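Local coordinates for protein hypothetical hydrolase (Bacteroides thetaiotaomicron, PDB 3TC9) that is of unproven function but, with an immunoglobulin-like IPT/TIG domain and a six-bladed beta-propeller, probably serves as an auxiliary nutrient-binding protein, at residues L125-F130 with V171-S176; N148-Y153 with D165-Y170; V155-P160 with L178-T183. One frame throughout, in Å; residues are numbered along the deposited sequence.

Contact 1: L125-F130 with V171-S176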
loop_
_atom_site.group_PDB
_atom_site.type_symbol
_atom_site.label_atom_id
_atom_site.label_comp_id
_atom_site.label_asym_id
_atom_site.label_seq_id
_atom_site.Cartn_x
_atom_site.Cartn_y
_atom_site.Cartn_z
ATOM N N LEU B 125 -33.053 -20.780 0.924
ATOM C CA LEU B 125 -31.993 -21.061 1.867
ATOM C C LEU B 125 -31.440 -22.438 1.530
ATOM O O LEU B 125 -32.056 -23.458 1.861
ATOM C CB LEU B 125 -32.518 -20.982 3.320
ATOM C CG LEU B 125 -32.855 -19.577 3.842
ATOM C CD1 LEU B 125 -33.783 -19.643 5.023
ATOM C CD2 LEU B 125 -31.606 -18.805 4.217
ATOM N N LYS B 126 -30.319 -22.469 0.795
ATOM C CA LYS B 126 -29.688 -23.719 0.363
ATOM C C LYS B 126 -28.156 -23.605 0.266
ATOM O O LYS B 126 -27.606 -22.511 0.105
ATOM C CB LYS B 126 -30.262 -24.170 -1.011
ATOM C CG LYS B 126 -29.936 -23.237 -2.179
ATOM C CD LYS B 126 -30.292 -23.849 -3.512
ATOM C CE LYS B 126 -30.854 -22.811 -4.449
ATOM N NZ LYS B 126 -31.098 -23.366 -5.802
ATOM N N ASP B 127 -27.475 -24.754 0.365
ATOM C CA ASP B 127 -26.037 -24.869 0.133
ATOM C C ASP B 127 -25.877 -25.044 -1.389
ATOM O O ASP B 127 -26.801 -25.538 -2.045
ATOM C CB ASP B 127 -25.439 -26.039 0.946
ATOM C CG ASP B 127 -25.332 -25.798 2.450
ATOM O OD1 ASP B 127 -25.517 -24.643 2.882
ATOM O OD2 ASP B 127 -24.987 -26.752 3.183
ATOM N N GLY B 128 -24.775 -24.572 -1.954
ATOM C CA GLY B 128 -24.570 -24.675 -3.390
ATOM C C GLY B 128 -23.383 -23.885 -3.897
ATOM O O GLY B 128 -22.758 -23.144 -3.134
ATOM N N PRO B 129 -23.064 -24.022 -5.208
ATOM C CA PRO B 129 -21.953 -23.250 -5.771
ATOM C C PRO B 129 -22.225 -21.741 -5.701
ATOM O O PRO B 129 -23.362 -21.341 -5.463
ATOM C CB PRO B 129 -21.879 -23.750 -7.218
ATOM C CG PRO B 129 -23.234 -24.268 -7.517
ATOM C CD PRO B 129 -23.731 -24.841 -6.239
ATOM N N PHE B 130 -21.196 -20.914 -5.934
ATOM C CA PHE B 130 -21.309 -19.446 -5.893
ATOM C C PHE B 130 -22.455 -18.913 -6.783
ATOM O O PHE B 130 -23.209 -18.043 -6.353
ATOM C CB PHE B 130 -19.966 -18.789 -6.279
ATOM C CG PHE B 130 -18.970 -18.657 -5.142
ATOM C CD1 PHE B 130 -19.206 -19.262 -3.904
ATOM C CD2 PHE B 130 -17.804 -17.921 -5.305
ATOM C CE1 PHE B 130 -18.288 -19.137 -2.857
ATOM C CE2 PHE B 130 -16.904 -17.775 -4.252
ATOM C CZ PHE B 130 -17.150 -18.387 -3.036
ATOM N N VAL B 171 -20.785 -22.495 -1.116
ATOM C CA VAL B 171 -21.367 -21.953 0.116
ATOM C C VAL B 171 -21.996 -23.116 0.877
ATOM O O VAL B 171 -22.867 -23.786 0.336
ATOM C CB VAL B 171 -22.371 -20.789 -0.140
ATOM C CG1 VAL B 171 -22.885 -20.215 1.177
ATOM C CG2 VAL B 171 -21.724 -19.687 -0.988
ATOM N N SER B 172 -21.548 -23.356 2.120
ATOM C CA SER B 172 -22.031 -24.470 2.944
ATOM C C SER B 172 -22.476 -24.024 4.318
ATOM O O SER B 172 -22.151 -22.927 4.746
ATOM C CB SER B 172 -20.947 -25.533 3.087
ATOM O OG SER B 172 -19.696 -24.967 3.444
ATOM N N THR B 173 -23.229 -24.875 5.009
ATOM C CA THR B 173 -23.712 -24.598 6.361
ATOM C C THR B 173 -22.772 -25.307 7.337
ATOM O O THR B 173 -22.475 -26.492 7.160
ATOM C CB THR B 173 -25.184 -25.028 6.473
ATOM O OG1 THR B 173 -25.926 -24.289 5.503
ATOM C CG2 THR B 173 -25.777 -24.776 7.856
ATOM N N VAL B 174 -22.305 -24.581 8.354
ATOM C CA VAL B 174 -21.371 -25.096 9.352
ATOM C C VAL B 174 -22.141 -25.550 10.609
ATOM O O VAL B 174 -21.860 -26.633 11.121
ATOM C CB VAL B 174 -20.294 -24.013 9.644
ATOM C CG1 VAL B 174 -19.597 -24.224 10.982
ATOM C CG2 VAL B 174 -19.277 -23.945 8.504
ATOM N N TYR B 175 -23.112 -24.745 11.091
ATOM C CA TYR B 175 -23.892 -25.084 12.282
ATOM C C TYR B 175 -25.237 -24.347 12.297
ATOM O O TYR B 175 -25.278 -23.150 12.032
ATOM C CB TYR B 175 -23.089 -24.770 13.559
ATOM C CG TYR B 175 -23.649 -25.466 14.778
ATOM C CD1 TYR B 175 -23.255 -26.758 15.110
ATOM C CD2 TYR B 175 -24.605 -24.849 15.580
ATOM C CE1 TYR B 175 -23.788 -27.416 16.218
ATOM C CE2 TYR B 175 -25.152 -25.500 16.682
ATOM C CZ TYR B 175 -24.732 -26.780 17.007
ATOM O OH TYR B 175 -25.261 -27.405 18.116
ATOM N N SER B 176 -26.328 -25.064 12.619
ATOM C CA SER B 176 -27.694 -24.531 12.687
ATOM C C SER B 176 -28.299 -24.753 14.079
ATOM O O SER B 176 -27.825 -25.610 14.822
ATOM C CB SER B 176 -28.584 -25.211 11.648
ATOM O OG SER B 176 -27.981 -25.294 10.369
#
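OD1 of Asp127 has two partners: it accepts the hydroxyl of Thr173, with Thr173 OG1 to Asp127 OD1 at 2.7 Å, and forms a salt bridge with Arg162 of the neighbouring strand 159-165. The hydroxyl arrives on the syn side of the carboxylate, 17° from its plane, and the two side chains cross at about a right angle. OD2 of Asp127 accepts a weak bond from the backbone N of Thr173, at 3.2 Å. Both first torsions set up this meeting, since CG of Asp127 (chi1 -73°) and OG1 of Thr173 (chi1 -59°) each stand anti to their own carbonyl carbon. One residue on, the backbones pair. Gly128 and Val171 form an antiparallel hydrogen-bonded pair, Gly128 N reaching Val171 O at 3.1 Å and Val171 N reaching Gly128 O at 2.9 Å. This short bridge adds strand 128-129 to the outer side of strand 170-175, as the edge strand of one propeller blade. Past the bridge, the Phe130 side chain starts away from strand 170-175, but its ring comes back to CG2 of Val171, 3.9 Å from Phe130 CD1, in an oblique approach. The same ring meets Phe112 edge to face, and Leu113 of strand 107-113, in the adjacent sheet, touches both Phe130 and Val171.

Contact 2: N148-Y153 with D165-Y170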
loop_
_atom_site.group_PDB
_atom_site.type_symbol
_atom_site.label_atom_id
_atom_site.label_comp_id
_atom_site.label_asym_id
_atom_site.label_seq_id
_atom_site.Cartn_x
_atom_site.Cartn_y
_atom_site.Cartn_z
ATOM N N ASN B 148 -6.635 -19.927 6.899
ATOM C CA ASN B 148 -7.068 -20.186 5.528
ATOM C C ASN B 148 -7.863 -19.000 5.007
ATOM O O ASN B 148 -9.054 -18.875 5.283
ATOM C CB ASN B 148 -7.873 -21.483 5.420
ATOM C CG ASN B 148 -8.064 -21.958 4.005
ATOM O OD1 ASN B 148 -7.818 -21.241 3.024
ATOM N ND2 ASN B 148 -8.487 -23.194 3.867
ATOM N N HIS B 149 -7.192 -18.152 4.218
ATOM C CA HIS B 149 -7.778 -16.963 3.637
ATOM C C HIS B 149 -8.783 -17.295 2.503
ATOM O O HIS B 149 -9.429 -16.380 1.957
ATOM C CB HIS B 149 -6.686 -15.993 3.153
ATOM C CG HIS B 149 -7.177 -14.581 3.085
ATOM N ND1 HIS B 149 -7.640 -13.917 4.215
ATOM C CD2 HIS B 149 -7.338 -13.779 2.013
ATOM C CE1 HIS B 149 -8.047 -12.733 3.788
ATOM N NE2 HIS B 149 -7.886 -12.607 2.471
ATOM N N ASN B 150 -8.967 -18.588 2.182
ATOM C CA ASN B 150 -9.982 -18.963 1.198
ATOM C C ASN B 150 -11.295 -19.258 1.879
ATOM O O ASN B 150 -12.298 -19.453 1.191
ATOM C CB ASN B 150 -9.554 -20.164 0.342
ATOM C CG ASN B 150 -8.443 -19.837 -0.624
ATOM O OD1 ASN B 150 -8.351 -18.723 -1.166
ATOM N ND2 ASN B 150 -7.557 -20.794 -0.824
ATOM N N HIS B 151 -11.295 -19.306 3.220
ATOM C CA HIS B 151 -12.476 -19.631 4.008
ATOM C C HIS B 151 -12.982 -18.406 4.757
ATOM O O HIS B 151 -12.326 -17.895 5.664
ATOM C CB HIS B 151 -12.174 -20.800 4.969
ATOM C CG HIS B 151 -11.971 -22.107 4.260
ATOM N ND1 HIS B 151 -11.633 -23.262 4.950
ATOM C CD2 HIS B 151 -12.071 -22.405 2.943
ATOM C CE1 HIS B 151 -11.569 -24.214 4.040
ATOM N NE2 HIS B 151 -11.797 -23.739 2.816
ATOM N N LEU B 152 -14.152 -17.920 4.341
ATOM C CA LEU B 152 -14.814 -16.773 4.948
ATOM C C LEU B 152 -16.059 -17.271 5.690
ATOM O O LEU B 152 -16.993 -17.781 5.069
ATOM C CB LEU B 152 -15.163 -15.715 3.874
ATOM C CG LEU B 152 -15.989 -14.482 4.338
ATOM C CD1 LEU B 152 -15.259 -13.701 5.440
ATOM C CD2 LEU B 152 -16.317 -13.604 3.162
ATOM N N TYR B 153 -16.063 -17.135 7.017
ATOM C CA TYR B 153 -17.198 -17.561 7.835
ATOM C C TYR B 153 -18.126 -16.393 8.115
ATOM O O TYR B 153 -17.689 -15.229 8.161
ATOM C CB TYR B 153 -16.719 -18.198 9.154
ATOM C CG TYR B 153 -16.059 -19.542 8.947
ATOM C CD1 TYR B 153 -16.814 -20.709 8.903
ATOM C CD2 TYR B 153 -14.686 -19.642 8.745
ATOM C CE1 TYR B 153 -16.218 -21.948 8.672
ATOM C CE2 TYR B 153 -14.075 -20.877 8.540
ATOM C CZ TYR B 153 -14.846 -22.031 8.516
ATOM O OH TYR B 153 -14.256 -23.252 8.310
ATOM N N ASP B 165 -16.420 -20.534 0.683
ATOM C CA ASP B 165 -15.139 -21.138 0.307
ATOM C C ASP B 165 -14.759 -20.625 -1.072
ATOM O O ASP B 165 -15.408 -20.986 -2.057
ATOM C CB ASP B 165 -15.260 -22.675 0.344
ATOM C CG ASP B 165 -13.986 -23.461 0.059
ATOM O OD1 ASP B 165 -13.028 -22.875 -0.514
ATOM O OD2 ASP B 165 -13.946 -24.666 0.397
ATOM N N PHE B 166 -13.736 -19.754 -1.144
ATOM C CA PHE B 166 -13.305 -19.134 -2.405
ATOM C C PHE B 166 -12.581 -20.098 -3.328
ATOM O O PHE B 166 -12.591 -19.883 -4.536
ATOM C CB PHE B 166 -12.401 -17.939 -2.136
ATOM C CG PHE B 166 -13.131 -16.715 -1.651
ATOM C CD1 PHE B 166 -13.341 -16.501 -0.289
ATOM C CD2 PHE B 166 -13.561 -15.743 -2.548
ATOM C CE1 PHE B 166 -14.007 -15.357 0.165
ATOM C CE2 PHE B 166 -14.198 -14.583 -2.090
ATOM C CZ PHE B 166 -14.428 -14.406 -0.737
ATOM N N GLU B 167 -11.919 -21.121 -2.759
ATOM C CA GLU B 167 -11.158 -22.116 -3.510
ATOM C C GLU B 167 -12.103 -23.024 -4.286
ATOM O O GLU B 167 -11.919 -23.196 -5.486
ATOM C CB GLU B 167 -10.257 -22.933 -2.564
ATOM C CG GLU B 167 -9.374 -23.953 -3.276
ATOM C CD GLU B 167 -8.692 -24.999 -2.408
ATOM O OE1 GLU B 167 -9.190 -25.279 -1.292
ATOM O OE2 GLU B 167 -7.680 -25.573 -2.871
ATOM N N LYS B 168 -13.119 -23.577 -3.606
ATOM C CA LYS B 168 -14.104 -24.470 -4.213
ATOM C C LYS B 168 -15.288 -23.712 -4.859
ATOM O O LYS B 168 -16.058 -24.332 -5.599
ATOM C CB LYS B 168 -14.630 -25.460 -3.156
ATOM C CG LYS B 168 -13.541 -26.305 -2.487
ATOM C CD LYS B 168 -12.925 -27.330 -3.425
ATOM N N GLU B 169 -15.416 -22.385 -4.610
ATOM C CA GLU B 169 -16.527 -21.525 -5.051
ATOM C C GLU B 169 -17.844 -22.193 -4.622
ATOM O O GLU B 169 -18.732 -22.462 -5.441
ATOM C CB GLU B 169 -16.473 -21.204 -6.550
ATOM C CG GLU B 169 -15.243 -20.399 -6.931
ATOM C CD GLU B 169 -15.177 -19.894 -8.361
ATOM O OE1 GLU B 169 -15.781 -20.529 -9.256
ATOM O OE2 GLU B 169 -14.476 -18.884 -8.594
ATOM N N TYR B 170 -17.940 -22.486 -3.303
ATOM C CA TYR B 170 -19.088 -23.156 -2.711
ATOM C C TYR B 170 -19.474 -22.514 -1.394
ATOM O O TYR B 170 -18.610 -22.048 -0.642
ATOM C CB TYR B 170 -18.766 -24.654 -2.520
ATOM C CG TYR B 170 -19.975 -25.527 -2.242
ATOM C CD1 TYR B 170 -20.732 -26.060 -3.285
ATOM C CD2 TYR B 170 -20.321 -25.880 -0.942
ATOM C CE1 TYR B 170 -21.833 -26.884 -3.034
ATOM C CE2 TYR B 170 -21.417 -26.706 -0.679
ATOM C CZ TYR B 170 -22.190 -27.182 -1.728
ATOM O OH TYR B 170 -23.293 -27.974 -1.489
#
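Asp165, at the end of strand 159-165, stands opposite His151 as an antiparallel non-hydrogen-bonded pair. Their side chains run alongside each other and point the same way, with the carboxylate and imidazole planes 72° apart. Asp165 OD1 lies at the edge of the His151 ring, 3.6 Å from His151 CD2, while ND2 of Asn148 sits over one face of the same imidazole. Asp165 also organises its own turn: CG stands anti to the backbone N (chi1 -176°), and OD1 accepts from Lys168 N at 3.2 Å, from above the carboxylate plane, in an Asx motif, with a weaker bond from Glu167 N. Phe166 then gives the backbone bond of the contact, its N to Asn150 O at 2.8 Å and nearly straight. That carbonyl oxygen also lies in the plane of the Phe166 ring, at its edge, 3.5 Å from Phe166 CD1. Farther out along the ring, CE1 packs on Leu152 CB at 3.9 Å, and Arg410 makes a cation-pi contact with the ring. Glu167 lays its CB against the amide of Asn150, 3.9 Å from Asn150 ND2. Glu169 and Tyr170 close the hairpin back onto Asp165 as a G1 beta bulge, Tyr170 N and O both bonding to the Asp165 backbone. In the partner segment, Asn148 OD1 accepts from Asn150 N in an Asx turn, so each of the two bends is braced by a side-chain oxygen. The Asp165 carboxylate, already engaged by backbone N-H groups, would probably stay ionised, and a carboxylate so close could favour a protonated His151 imidazole.

Contact 3: V155-P160 with L178-T183. With EDO (1,2-ethanediol), chain U; PO4 (phosphate ion), chain Q.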
loop_
_atom_site.group_PDB
_atom_site.type_symbol
_atom_site.label_atom_id
_atom_site.label_comp_id
_atom_site.label_asym_id
_atom_site.label_seq_id
_atom_site.Cartn_x
_atom_site.Cartn_y
_atom_site.Cartn_z
ATOM N N VAL B 155 -22.019 -15.497 10.507
ATOM C CA VAL B 155 -23.058 -15.882 11.459
ATOM C C VAL B 155 -24.270 -15.045 11.082
ATOM O O VAL B 155 -24.100 -13.948 10.571
ATOM C CB VAL B 155 -22.672 -15.785 12.963
ATOM C CG1 VAL B 155 -21.634 -16.839 13.330
ATOM C CG2 VAL B 155 -22.208 -14.385 13.359
ATOM N N GLY B 156 -25.469 -15.574 11.293
ATOM C CA GLY B 156 -26.683 -14.908 10.844
ATOM C C GLY B 156 -27.812 -14.786 11.828
ATOM O O GLY B 156 -28.971 -14.877 11.416
ATOM N N GLU B 157 -27.497 -14.513 13.118
ATOM C CA GLU B 157 -28.460 -14.382 14.222
ATOM C C GLU B 157 -29.242 -15.694 14.351
ATOM O O GLU B 157 -28.637 -16.704 14.722
ATOM C CB GLU B 157 -29.378 -13.148 14.078
ATOM C CG GLU B 157 -28.749 -11.870 14.616
ATOM C CD GLU B 157 -29.420 -10.545 14.293
ATOM O OE1 GLU B 157 -30.529 -10.542 13.706
ATOM O OE2 GLU B 157 -28.826 -9.497 14.647
ATOM N N GLN B 158 -30.535 -15.704 13.982
ATOM C CA GLN B 158 -31.346 -16.916 14.035
ATOM C C GLN B 158 -30.996 -17.876 12.877
ATOM O O GLN B 158 -31.265 -19.071 12.987
ATOM C CB GLN B 158 -32.857 -16.586 14.052
ATOM C CG GLN B 158 -33.446 -16.058 12.739
ATOM C CD GLN B 158 -33.528 -14.554 12.665
ATOM O OE1 GLN B 158 -32.699 -13.807 13.198
ATOM N NE2 GLN B 158 -34.510 -14.079 11.940
ATOM N N HIS B 159 -30.388 -17.344 11.783
ATOM C CA HIS B 159 -30.037 -18.110 10.593
ATOM C C HIS B 159 -28.719 -18.865 10.803
ATOM O O HIS B 159 -27.980 -18.510 11.718
ATOM C CB HIS B 159 -29.991 -17.191 9.369
ATOM C CG HIS B 159 -31.294 -16.516 9.108
ATOM N ND1 HIS B 159 -32.350 -17.186 8.516
ATOM C CD2 HIS B 159 -31.686 -15.257 9.404
ATOM C CE1 HIS B 159 -33.339 -16.311 8.454
ATOM N NE2 HIS B 159 -32.987 -15.137 8.974
ATOM N N PRO B 160 -28.415 -19.920 10.008
ATOM C CA PRO B 160 -27.202 -20.705 10.275
ATOM C C PRO B 160 -25.860 -20.002 10.070
ATOM O O PRO B 160 -25.753 -19.000 9.361
ATOM C CB PRO B 160 -27.305 -21.856 9.266
ATOM C CG PRO B 160 -28.712 -21.896 8.838
ATOM C CD PRO B 160 -29.176 -20.499 8.880
ATOM N N LEU B 178 -28.879 -22.354 16.824
ATOM C CA LEU B 178 -28.736 -21.320 17.859
ATOM C C LEU B 178 -29.666 -20.144 17.548
ATOM O O LEU B 178 -29.775 -19.721 16.392
ATOM C CB LEU B 178 -27.283 -20.853 18.018
ATOM C CG LEU B 178 -26.266 -21.905 18.462
ATOM C CD1 LEU B 178 -24.838 -21.384 18.284
ATOM C CD2 LEU B 178 -26.507 -22.337 19.899
ATOM N N SER B 179 -30.350 -19.653 18.589
ATOM C CA SER B 179 -31.390 -18.618 18.550
ATOM C C SER B 179 -30.947 -17.247 18.039
ATOM O O SER B 179 -31.730 -16.622 17.315
ATOM C CB SER B 179 -32.012 -18.440 19.929
ATOM O OG SER B 179 -31.049 -18.031 20.884
ATOM N N LYS B 180 -29.763 -16.732 18.474
ATOM C CA LYS B 180 -29.317 -15.395 18.056
ATOM C C LYS B 180 -27.778 -15.256 18.114
ATOM O O LYS B 180 -27.244 -14.642 19.037
ATOM C CB LYS B 180 -30.005 -14.321 18.918
ATOM C CG LYS B 180 -30.028 -12.923 18.309
ATOM C CD LYS B 180 -30.644 -11.945 19.310
ATOM C CE LYS B 180 -30.787 -10.551 18.767
ATOM N NZ LYS B 180 -30.942 -9.549 19.858
ATOM N N VAL B 181 -27.075 -15.808 17.101
ATOM C CA VAL B 181 -25.615 -15.751 17.015
ATOM C C VAL B 181 -25.155 -14.335 16.579
ATOM O O VAL B 181 -25.532 -13.860 15.511
ATOM C CB VAL B 181 -25.025 -16.835 16.113
ATOM C CG1 VAL B 181 -23.532 -16.964 16.370
ATOM C CG2 VAL B 181 -25.732 -18.166 16.333
ATOM N N ARG B 182 -24.305 -13.698 17.401
ATOM C CA ARG B 182 -23.900 -12.315 17.210
ATOM C C ARG B 182 -22.525 -12.118 16.601
ATOM O O ARG B 182 -22.361 -11.247 15.752
ATOM C CB ARG B 182 -23.950 -11.574 18.565
ATOM C CG ARG B 182 -25.333 -11.522 19.222
ATOM C CD ARG B 182 -26.382 -10.839 18.347
ATOM N NE ARG B 182 -25.991 -9.476 17.992
ATOM C CZ ARG B 182 -26.374 -8.387 18.656
ATOM N NH1 ARG B 182 -27.196 -8.486 19.695
ATOM N NH2 ARG B 182 -25.968 -7.190 18.265
ATOM N N THR B 183 -21.521 -12.854 17.080
ATOM C CA THR B 183 -20.150 -12.674 16.630
ATOM C C THR B 183 -19.424 -13.986 16.452
ATOM O O THR B 183 -19.898 -15.039 16.880
ATOM C CB THR B 183 -19.324 -11.770 17.635
ATOM O OG1 THR B 183 -19.237 -12.369 18.933
ATOM C CG2 THR B 183 -19.822 -10.327 17.730
HETATM C C1 EDO U . -24.355 -8.145 15.310
HETATM O O1 EDO U . -23.423 -9.015 15.940
HETATM C C2 EDO U . -23.536 -7.080 14.599
HETATM O O2 EDO U . -23.785 -7.126 13.191
HETATM P P PO4 Q . -35.326 -12.104 8.960
HETATM O O1 PO4 Q . -35.646 -10.868 8.039
HETATM O O2 PO4 Q . -35.470 -11.667 10.469
HETATM O O3 PO4 Q . -33.890 -12.635 8.680
HETATM O O4 PO4 Q . -36.288 -13.321 8.693
HETATM O O HOH W 1 -28.098 -19.962 14.307
#
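Glu157 and Val181 form a single antiparallel bridge, where a type II' turn from Gly156 to His159 meets the start of strand 181-186: Val181 N bonds to Glu157 O at 3.0 Å, from above the carbonyl plane, and the return bond from Glu157 N to Val181 O is weak. Beside the bridge the two valines meet at about a right angle, CG1 of Val155 against CG1 of Val181 at 3.6 Å, while CG2 of Val155 leans over the carbonyl of Arg182. Ile195 of strand 192-197 touches both valines and continues the apolar layer. On the turn itself, the Glu157 side chain extends alongside that of Lys180, their CG atoms 4.0 Å apart. OE1 of Glu157 forms a salt bridge with Arg418; OE2 of Glu157 lies 4.4 Å from Arg182 NE, well outside the guanidinium plane, so that only charge acts there. Arg182, bent at chi2 and chi3 (-59° and -58°), is held by salt bridges to Asp198 and Glu272. An ethanediol, probably from the crystallisation liquor, lies at the guanidinium edge, weakly bonded to NE. At the tip of the turn, Gln158 NE2 and His159 NE2 hold one phosphate ion, also probably from the crystallisation liquor, at 3.0 Å from O2 and 2.7 Å from O3 respectively; Gln158 CG covers part of one face of the imidazole, and Arg418 and Arg421 bond to the same anion. Across the base, a water bonded to His159 O and Leu178 O ties the turn to the incoming chain. The contact is thus a junction between consecutive propeller blades, in which a hairpin turn of one blade docks on the innermost strand of the next.

How the contacts relate
Contacts 1 and 2 lie in one five-stranded blade, at its 128-129 edge and at a surface bend beside strand 151-156, and they touch where Phe130 packs on Asp165 and Tyr170 and Phe130 N probably bonds to Glu169 O. Contacts 2 and 3 both use strand 151-156, but contact 3 leaves that blade, joining its 156-159 turn to strand 181-186 of the following sheet; Pro160 links it to contact 1 by packing on Thr173. Contact 2 is a surface contact, whereas contacts 1 and 3 are partly buried. Their chemistry differs accordingly: an aspartate-threonine grip beside paired backbones in contact 1, side-chain-braced bends in contact 2, and packed valines next to charged side chains of the turn in contact 3.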